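Local atomic coordinates of hypothetical protein TM0486 (Thermotoga maritima, PDB entry 1VK8), a protein that binds thiamin and probably takes part in the response of the cell to oxidative conditions. Residues V16-K21 / L85-D90. Numbering follows the deposited sequence.
Sequences VTVSIK and LQLDID
Ser19 and Asp88 face each other as an antiparallel hydrogen-bonded pair: Ser19 N donates to Asp88 O (3.0 Å, 171° at the hydrogen) and Asp88 N returns a bond to Ser19 O (2.9 Å). Lys21 and Gln86 exchange the same two backbone bonds, and Asp90 N reaches Thr17 O at 2.9 Å. Asp88 O accepts twice: from Ser19 N, which comes from above the carbonyl plane, and from a water at 2.8 Å that also bonds Thr17 OG1 and Ser19 OG. With chi1 at 69°, Thr17 OG1 lies beside Asp90 CB (3.4 Å) and hydrogen-bonds Lys101 NZ, which also forms a salt bridge with Asp90 OD2; Arg82 of the second subunit forms a further one with Asp90 OD2. Ser19 OG bonds Thr57, Asp88 is salt-bridged to Lys21 of the third subunit, and Gln86 bonds its counterpart in the fourth. The face carrying Val18, Ile20, Leu87 and Ile89 is apolar. Ile89 CG1 lies alongside both methyls of Val18, nearest CG2 at 3.9 Å, and Ile20 sets CG1 against Leu87 CD2 (3.8 Å) and CG2 against Leu85 CD1. Cutting Ile89 back to alanine is likely to open a gap beside Val18 and to take a packing partner from Leu85 of the second subunit. Val16, Val18 and Leu85 pack on helix 62-76. Strand 16-24 runs inside the four-stranded ferredoxin-like sheet of this thiamine-binding family, between 56-60 and 82-92, and the latter, outermost within its own chain, pairs antiparallel with a strand of the second subunit, carrying the sheet across the interface.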
# COMPACT_ATOMS: atom_id res chain seq x y z
N VAL C 16 0.33 -6.81 17.28
CA VAL C 16 -0.06 -6.00 16.14
C VAL C 16 -0.55 -6.96 15.06
O VAL C 16 -0.35 -8.14 15.17
CB VAL C 16 1.13 -5.15 15.57
CG1 VAL C 16 1.58 -4.10 16.56
CG2 VAL C 16 2.33 -6.03 15.16
N THR C 17 -1.17 -6.42 14.01
CA THR C 17 -1.39 -7.18 12.79
C THR C 17 -0.52 -6.57 11.71
O THR C 17 -0.32 -5.34 11.67
CB THR C 17 -2.89 -7.22 12.34
OG1 THR C 17 -3.32 -5.92 11.91
CG2 THR C 17 -3.81 -7.58 13.48
N VAL C 18 0.02 -7.43 10.86
CA VAL C 18 0.90 -7.04 9.77
C VAL C 18 0.48 -7.84 8.55
O VAL C 18 0.56 -9.08 8.54
CB VAL C 18 2.38 -7.35 10.09
CG1 VAL C 18 3.29 -6.90 8.97
CG2 VAL C 18 2.78 -6.65 11.44
N SER C 19 0.02 -7.13 7.53
CA SER C 19 -0.32 -7.73 6.27
C SER C 19 0.85 -7.58 5.34
O SER C 19 1.43 -6.51 5.23
CB SER C 19 -1.59 -7.08 5.73
OG SER C 19 -2.63 -7.27 6.68
N ILE C 20 1.21 -8.68 4.69
CA ILE C 20 2.43 -8.80 3.92
C ILE C 20 2.02 -9.14 2.50
O ILE C 20 1.22 -10.06 2.26
CB ILE C 20 3.29 -9.94 4.49
CG1 ILE C 20 3.68 -9.66 5.93
CG2 ILE C 20 4.54 -10.18 3.64
CD1 ILE C 20 4.29 -10.83 6.63
N LYS C 21 2.58 -8.40 1.55
CA LYS C 21 2.36 -8.64 0.12
C LYS C 21 3.71 -8.73 -0.57
O LYS C 21 4.57 -7.87 -0.39
CB LYS C 21 1.53 -7.52 -0.51
CG LYS C 21 1.18 -7.72 -1.95
CD LYS C 21 0.49 -6.51 -2.56
CE LYS C 21 -0.14 -6.82 -3.90
NZ LYS C 21 -1.51 -7.44 -3.75
N LEU C 85 8.15 -5.90 -1.63
CA LEU C 85 7.65 -6.45 -0.40
C LEU C 85 6.99 -5.31 0.39
O LEU C 85 7.62 -4.31 0.73
CB LEU C 85 8.80 -7.06 0.39
CG LEU C 85 8.49 -7.57 1.79
CD1 LEU C 85 7.53 -8.75 1.79
CD2 LEU C 85 9.79 -7.94 2.51
N GLN C 86 5.70 -5.47 0.66
CA GLN C 86 4.91 -4.44 1.31
C GLN C 86 4.36 -4.95 2.62
O GLN C 86 3.86 -6.08 2.69
CB GLN C 86 3.78 -3.96 0.40
CG GLN C 86 4.30 -3.26 -0.84
CD GLN C 86 3.21 -2.82 -1.79
OE1 GLN C 86 2.13 -3.37 -1.76
NE2 GLN C 86 3.52 -1.87 -2.65
N LEU C 87 4.52 -4.15 3.66
CA LEU C 87 3.97 -4.41 4.99
C LEU C 87 2.97 -3.31 5.35
O LEU C 87 3.26 -2.11 5.20
CB LEU C 87 5.06 -4.39 6.04
CG LEU C 87 6.30 -5.26 5.87
CD1 LEU C 87 7.08 -5.20 7.18
CD2 LEU C 87 5.99 -6.67 5.51
N ASP C 88 1.81 -3.71 5.84
CA ASP C 88 0.78 -2.79 6.32
C ASP C 88 0.53 -3.17 7.78
O ASP C 88 -0.13 -4.18 8.09
CB ASP C 88 -0.44 -2.91 5.39
CG ASP C 88 -1.69 -2.20 5.91
OD1 ASP C 88 -1.52 -1.21 6.62
OD2 ASP C 88 -2.87 -2.55 5.60
N ILE C 89 1.08 -2.37 8.68
CA ILE C 89 1.08 -2.67 10.12
C ILE C 89 -0.00 -1.85 10.81
O ILE C 89 -0.04 -0.65 10.65
CB ILE C 89 2.45 -2.31 10.74
CG1 ILE C 89 3.58 -3.07 10.04
CG2 ILE C 89 2.44 -2.56 12.27
CD1 ILE C 89 4.84 -2.32 10.04
N ASP C 90 -0.89 -2.51 11.56
CA ASP C 90 -1.85 -1.81 12.38
C ASP C 90 -1.27 -1.83 13.80
O ASP C 90 -1.17 -2.87 14.43
CB ASP C 90 -3.21 -2.52 12.35
CG ASP C 90 -4.31 -1.70 13.03
OD1 ASP C 90 -4.04 -0.58 13.51
OD2 ASP C 90 -5.47 -2.12 13.13
O HOH W 1 -2.45 -5.28 9.18